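Side-chain contacts in uncharacterized protein (Bacteroides caccae, PDB 4L7A), which is of unknown function but is probably a zinc-dependent metallopeptidase of the Peptidase_MA clan: residues 17-22 with 58-63; 29-34 with 67-72. All coordinates share one frame; numbering follows the deposited sequence.

Helices 17-35 and 59-81 meet twice along their length, a worked example of how one helix pair can be held by separate patches of side chains. Contact 1 (17-22 with 58-63) joins their first turns at the periphery, about 24 Å from the centre of the chain. Contact 2 (29-34 with 67-72) lies further along both, its centre about 15 Å from that of contact 1 and about 14 Å from the chain's centre. Along the sequence the segments alternate, 17-22, 29-34, 58-63, 67-72, so both helices run from contact 1 towards contact 2. Together the contacts place the chain's first helix alongside helix 59-81, which in turn touches strand 115-122 and helix 131-153.

Contact 1 of 2, residues 17-22 with 58-63; sequences EKEKSE and DFWLSV
Near Lys-20 and Phe-59, whose CA atoms stand 8.3 Å apart, the first turns of helices 17-35 and 59-81 run side by side in the same direction, their local axes 11.6 Å apart and crossing at 17°. It is a parallel helix-helix packing in which Phe-59 reaches the backbone of 17-22, while Trp-60 meets the side chain of Glu-19. The ring of Phe-59 is swung across by a first torsion that sets CG opposite the backbone N (chi1 176°), and its outer carbons meet main chain: CZ lies 3.6 Å from Glu-19 O, while CE1 is 3.9 Å from Lys-20 CA. The aliphatic start of the Lys-20 side chain passes the same ring carbon at a slant before its end leads away; the side chain also touches Tyr-41 and Arg-42.

Phe-59 also lies against its neighbour, with CD2 3.6 Å above the plane of the Trp-60 indole and over its centre; Val-63 CG2 covers part of one phenyl face near the rim. Replacing Phe-59 by an alanine would probably open a gap against the backbone of Glu-19 and Lys-20 and leave the indole without the carbon over its centre.

On the more polar flank, Glu-19 comes at the edge of the indole, its carboxylate plane turned 83° from the ring, with CD 3.8 Å from Trp-60 CZ2. Its OE1 also accepts from Ser-16 N, which helps hold the carboxylate in place. Asp-58 N-caps helix 59-81, its OD1 accepting from Leu-61 N. A water finishes the polar edge, donating to Glu-19 OE1 at 2.7 Å and accepting from Trp-60 NE1 at 2.9 Å.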
loop_
_atom_site.group_PDB
_atom_site.type_symbol
_atom_site.label_atom_id
_atom_site.label_comp_id
_atom_site.label_asym_id
_atom_site.label_seq_id
_atom_site.Cartn_x
_atom_site.Cartn_y
_atom_site.Cartn_z
ATOM N N GLU A 17 -16.444 0.182 26.617
ATOM C CA GLU A 17 -16.397 1.596 26.208
ATOM C C GLU A 17 -15.073 2.256 26.581
ATOM O O GLU A 17 -14.576 3.115 25.851
ATOM C CB GLU A 17 -17.534 2.378 26.822
ATOM C CG GLU A 17 -18.896 1.946 26.342
ATOM C CD GLU A 17 -19.035 2.022 24.808
ATOM O OE1 GLU A 17 -18.530 2.993 24.160
ATOM O OE2 GLU A 17 -19.652 1.076 24.268
ATOM N N LYS A 18 -14.516 1.861 27.716
ATOM C CA LYS A 18 -13.226 2.408 28.176
ATOM C C LYS A 18 -12.080 2.064 27.220
ATOM O O LYS A 18 -11.263 2.921 26.898
ATOM C CB LYS A 18 -12.918 1.871 29.574
ATOM C CG LYS A 18 -11.809 2.622 30.331
ATOM C CD LYS A 18 -11.994 2.474 31.839
ATOM C CE LYS A 18 -13.328 3.101 32.344
ATOM N NZ LYS A 18 -13.369 3.333 33.826
ATOM N N GLU A 19 -12.054 0.814 26.766
ATOM C CA GLU A 19 -11.061 0.318 25.796
ATOM C C GLU A 19 -11.201 1.068 24.461
ATOM O O GLU A 19 -10.215 1.536 23.911
ATOM C CB GLU A 19 -11.201 -1.209 25.627
ATOM C CG GLU A 19 -10.680 -1.998 26.873
ATOM C CD GLU A 19 -11.043 -3.487 26.899
ATOM O OE1 GLU A 19 -12.002 -3.905 26.232
ATOM O OE2 GLU A 19 -10.416 -4.249 27.669
ATOM N N LYS A 20 -12.432 1.245 23.983
ATOM C CA LYS A 20 -12.669 1.995 22.751
ATOM C C LYS A 20 -12.281 3.446 22.856
ATOM O O LYS A 20 -11.763 3.986 21.888
ATOM C CB LYS A 20 -14.122 1.948 22.321
ATOM C CG LYS A 20 -14.558 0.572 21.977
ATOM C CD LYS A 20 -16.009 0.613 21.662
ATOM C CE LYS A 20 -16.566 -0.751 21.547
ATOM N NZ LYS A 20 -18.011 -0.608 21.306
ATOM N N SER A 21 -12.544 4.083 24.009
ATOM C CA SER A 21 -12.120 5.470 24.190
ATOM C C SER A 21 -10.594 5.529 24.273
ATOM O O SER A 21 -10.001 6.490 23.821
ATOM C CB SER A 21 -12.716 6.116 25.464
ATOM O OG SER A 21 -14.112 6.108 25.343
ATOM N N GLU A 22 -9.960 4.511 24.856
ATOM C CA GLU A 22 -8.471 4.474 24.912
ATOM C C GLU A 22 -7.878 4.355 23.495
ATOM O O GLU A 22 -6.909 5.022 23.172
ATOM C CB GLU A 22 -7.967 3.325 25.821
ATOM C CG GLU A 22 -6.435 3.292 26.100
ATOM C CD GLU A 22 -5.948 2.002 26.815
ATOM O OE1 GLU A 22 -6.799 1.186 27.257
ATOM O OE2 GLU A 22 -4.709 1.792 26.935
ATOM N N ASP A 58 -13.550 -6.828 14.337
ATOM C CA ASP A 58 -12.873 -7.334 15.548
ATOM C C ASP A 58 -12.022 -6.210 16.149
ATOM O O ASP A 58 -11.119 -5.696 15.494
ATOM C CB ASP A 58 -12.022 -8.540 15.098
ATOM C CG ASP A 58 -11.100 -9.147 16.198
ATOM O OD1 ASP A 58 -10.629 -8.493 17.147
ATOM O OD2 ASP A 58 -10.748 -10.348 16.011
ATOM N N PHE A 59 -12.291 -5.841 17.396
ATOM C CA PHE A 59 -11.616 -4.715 18.011
ATOM C C PHE A 59 -10.098 -4.887 18.213
ATOM O O PHE A 59 -9.332 -4.048 17.791
ATOM C CB PHE A 59 -12.220 -4.393 19.365
ATOM C CG PHE A 59 -11.492 -3.277 20.109
ATOM C CD1 PHE A 59 -11.821 -1.938 19.868
ATOM C CD2 PHE A 59 -10.519 -3.556 21.035
ATOM C CE1 PHE A 59 -11.197 -0.893 20.566
ATOM C CE2 PHE A 59 -9.895 -2.521 21.746
ATOM C CZ PHE A 59 -10.249 -1.176 21.506
ATOM N N TRP A 60 -9.674 -5.944 18.880
ATOM C CA TRP A 60 -8.254 -6.126 19.144
ATOM C C TRP A 60 -7.453 -6.404 17.845
ATOM O O TRP A 60 -6.285 -6.043 17.728
ATOM C CB TRP A 60 -8.035 -7.213 20.197
ATOM C CG TRP A 60 -8.514 -6.752 21.497
ATOM C CD1 TRP A 60 -9.637 -7.163 22.137
ATOM C CD2 TRP A 60 -7.886 -5.778 22.353
ATOM N NE1 TRP A 60 -9.761 -6.512 23.321
ATOM C CE2 TRP A 60 -8.724 -5.615 23.465
ATOM C CE3 TRP A 60 -6.736 -4.999 22.259
ATOM C CZ2 TRP A 60 -8.431 -4.731 24.506
ATOM C CZ3 TRP A 60 -6.449 -4.103 23.275
ATOM C CH2 TRP A 60 -7.286 -3.987 24.404
ATOM N N LEU A 61 -8.099 -6.966 16.855
ATOM C CA LEU A 61 -7.448 -7.020 15.567
ATOM C C LEU A 61 -7.313 -5.604 14.888
ATOM O O LEU A 61 -6.323 -5.344 14.188
ATOM C CB LEU A 61 -8.186 -7.992 14.649
ATOM C CG LEU A 61 -7.581 -8.199 13.241
ATOM C CD1 LEU A 61 -6.131 -8.683 13.347
ATOM C CD2 LEU A 61 -8.447 -9.219 12.508
ATOM N N SER A 62 -8.287 -4.715 15.110
ATOM C CA SER A 62 -8.195 -3.345 14.604
ATOM C C SER A 62 -7.004 -2.619 15.224
ATOM O O SER A 62 -6.332 -1.875 14.561
ATOM C CB SER A 62 -9.451 -2.542 14.877
ATOM O OG SER A 62 -10.538 -3.130 14.175
ATOM N N VAL A 63 -6.762 -2.850 16.504
ATOM C CA VAL A 63 -5.645 -2.269 17.204
ATOM C C VAL A 63 -4.323 -2.764 16.613
ATOM O O VAL A 63 -3.372 -1.970 16.400
ATOM C CB VAL A 63 -5.701 -2.621 18.703
ATOM C CG1 VAL A 63 -4.475 -2.095 19.423
ATOM C CG2 VAL A 63 -6.943 -2.035 19.342
HETATM O O HOH W 1 -11.839 -6.426 25.331
#

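Contact 2 of 2, residues 29-34 with 67-72; sequences ENYVNP and KIVKHC
Tyr-31 packs its phenol end against the backbone and side chains of Val-69 and Lys-70, and this is the tight, buried part of the contact. The hydroxyl meets Val-69 side-on, with OH 3.5 Å from both CB and CG1 of that residue, the two side chains standing roughly perpendicular. Close by, Tyr-31 OH is 3.4 Å from Lys-70 N, but the angle is too poor for a hydrogen bond; the hydroxyl is bonded instead to Ala-66 O, one helical turn earlier than Lys-70. That bond gives a buried polar atom a partner among largely apolar neighbours. The phenol and the Lys-70 chain lie alongside each other, pointing opposite ways, Tyr-31 CZ lying 4.2 Å from Lys-70 CB. Phe-39 meets the tyrosine ring with its plane inclined at about 55°, and Val-69 also touches Met-142 of helix 131-153.

This is helix-helix packing with the local axes of 29-34 and 67-72 placed 11.4 Å apart and inclined at 52°. Each segment contains a wider pi-type turn, at 29-32 and 70-72, and the first helix is kinked at Pro-34, whose nitrogen has no hydrogen to give to the turn before.

The other side is partly exposed and more polar, and there Asn-30 and Lys-70 touch crosswise without a bond. The lysine leaves its helix with CG opposite the backbone N; its third torsion (chi3 145°) then sets CE 3.2 Å from Asn-30 OD1, and a turn at the fourth swings the ammonium aside. NZ stays 3.9 Å from Asn-30 OD1 and has a long, weak ion pair with Glu-75. The amide nitrogen of Asn-30 turns back to its own helix, where ND2 donates to Trp-26 O.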
loop_
_atom_site.group_PDB
_atom_site.type_symbol
_atom_site.label_atom_id
_atom_site.label_comp_id
_atom_site.label_asym_id
_atom_site.label_seq_id
_atom_site.Cartn_x
_atom_site.Cartn_y
_atom_site.Cartn_z
ATOM N N GLU A 29 -3.673 10.597 18.690
ATOM C CA GLU A 29 -2.282 10.914 18.913
ATOM C C GLU A 29 -1.354 10.324 17.847
ATOM O O GLU A 29 -0.344 10.908 17.544
ATOM C CB GLU A 29 -1.886 10.528 20.345
ATOM C CG GLU A 29 -2.727 11.307 21.412
ATOM C CD GLU A 29 -2.640 10.753 22.831
ATOM O OE1 GLU A 29 -1.960 9.746 23.096
ATOM O OE2 GLU A 29 -3.275 11.344 23.703
ATOM N N ASN A 30 -1.692 9.185 17.276
ATOM C CA ASN A 30 -0.789 8.562 16.344
ATOM C C ASN A 30 -1.130 8.698 14.838
ATOM O O ASN A 30 -0.304 8.362 14.021
ATOM C CB ASN A 30 -0.642 7.071 16.654
ATOM C CG ASN A 30 0.181 6.814 17.891
ATOM O OD1 ASN A 30 1.379 6.643 17.810
ATOM N ND2 ASN A 30 -0.457 6.856 19.048
ATOM N N TYR A 31 -2.348 9.076 14.498
ATOM C CA TYR A 31 -2.790 9.186 13.116
ATOM C C TYR A 31 -3.248 10.614 12.823
ATOM O O TYR A 31 -2.741 11.245 11.911
ATOM C CB TYR A 31 -3.915 8.190 12.804
ATOM C CG TYR A 31 -3.421 6.792 12.375
ATOM C CD1 TYR A 31 -3.044 5.864 13.297
ATOM C CD2 TYR A 31 -3.327 6.458 11.056
ATOM C CE1 TYR A 31 -2.583 4.592 12.916
ATOM C CE2 TYR A 31 -2.874 5.200 10.644
ATOM C CZ TYR A 31 -2.523 4.266 11.575
ATOM O OH TYR A 31 -2.077 3.029 11.199
ATOM N N VAL A 32 -4.147 11.134 13.642
ATOM C CA VAL A 32 -4.741 12.453 13.410
ATOM C C VAL A 32 -3.713 13.537 13.612
ATOM O O VAL A 32 -3.439 14.293 12.679
ATOM C CB VAL A 32 -5.912 12.782 14.336
ATOM C CG1 VAL A 32 -6.457 14.207 13.987
ATOM C CG2 VAL A 32 -7.038 11.784 14.188
ATOM N N ASN A 33 -3.081 13.569 14.776
ATOM C CA ASN A 33 -2.156 14.666 15.012
ATOM C C ASN A 33 -0.930 14.711 14.118
ATOM O O ASN A 33 -0.635 15.779 13.630
ATOM C CB ASN A 33 -1.786 14.818 16.474
ATOM C CG ASN A 33 -2.965 15.270 17.297
ATOM O OD1 ASN A 33 -3.974 15.728 16.773
ATOM N ND2 ASN A 33 -2.869 15.090 18.591
ATOM N N PRO A 34 -0.203 13.589 13.917
ATOM C CA PRO A 34 0.984 13.705 13.071
ATOM C C PRO A 34 0.680 13.770 11.570
ATOM O O PRO A 34 1.433 14.403 10.826
ATOM C CB PRO A 34 1.764 12.418 13.366
ATOM C CG PRO A 34 1.241 11.890 14.597
ATOM C CD PRO A 34 -0.203 12.325 14.665
ATOM N N LYS A 67 -1.473 -0.465 14.403
ATOM C CA LYS A 67 -0.050 -0.370 14.775
ATOM C C LYS A 67 0.879 -0.922 13.676
ATOM O O LYS A 67 1.998 -0.408 13.477
ATOM C CB LYS A 67 0.245 -1.116 16.078
ATOM C CG LYS A 67 -0.425 -0.530 17.300
ATOM C CD LYS A 67 0.191 -1.058 18.574
ATOM C CE LYS A 67 -0.361 -0.304 19.825
ATOM N NZ LYS A 67 0.246 -0.894 21.025
ATOM N N ILE A 68 0.442 -1.977 12.996
ATOM C CA ILE A 68 1.229 -2.557 11.909
ATOM C C ILE A 68 1.329 -1.571 10.731
ATOM O O ILE A 68 2.419 -1.369 10.136
ATOM C CB ILE A 68 0.653 -3.898 11.517
ATOM C CG1 ILE A 68 0.893 -4.864 12.696
ATOM C CG2 ILE A 68 1.309 -4.433 10.273
ATOM C CD1 ILE A 68 0.275 -6.252 12.516
ATOM N N VAL A 69 0.194 -0.987 10.380
ATOM C CA VAL A 69 0.116 -0.011 9.271
ATOM C C VAL A 69 1.013 1.213 9.525
ATOM O O VAL A 69 1.706 1.702 8.621
ATOM C CB VAL A 69 -1.328 0.397 9.050
ATOM C CG1 VAL A 69 -1.461 1.545 8.093
ATOM C CG2 VAL A 69 -2.109 -0.789 8.467
ATOM N N LYS A 70 1.046 1.678 10.769
ATOM C CA LYS A 70 1.850 2.826 11.112
ATOM C C LYS A 70 3.302 2.463 11.094
ATOM O O LYS A 70 4.126 3.189 10.528
ATOM C CB LYS A 70 1.470 3.354 12.483
ATOM C CG LYS A 70 2.325 4.533 12.978
ATOM C CD LYS A 70 1.755 5.108 14.282
ATOM C CE LYS A 70 2.861 5.609 15.228
ATOM N NZ LYS A 70 3.579 6.787 14.625
ATOM N N HIS A 71 3.625 1.309 11.642
ATOM C CA HIS A 71 5.039 0.840 11.687
ATOM C C HIS A 71 5.668 0.559 10.321
ATOM O O HIS A 71 6.840 0.883 10.089
ATOM C CB HIS A 71 5.163 -0.431 12.519
ATOM C CG HIS A 71 6.570 -0.821 12.793
ATOM N ND1 HIS A 71 7.381 -0.095 13.649
ATOM C CD2 HIS A 71 7.331 -1.825 12.305
ATOM C CE1 HIS A 71 8.567 -0.664 13.710
ATOM N NE2 HIS A 71 8.567 -1.711 12.901
ATOM N N CYS A 72 4.866 -0.006 9.419
ATOM C CA CYS A 72 5.372 -0.520 8.133
ATOM C C CYS A 72 5.231 0.414 6.926
ATOM O O CYS A 72 5.899 0.214 5.887
ATOM C CB CYS A 72 4.695 -1.826 7.827
ATOM S SG CYS A 72 5.076 -3.091 9.038
#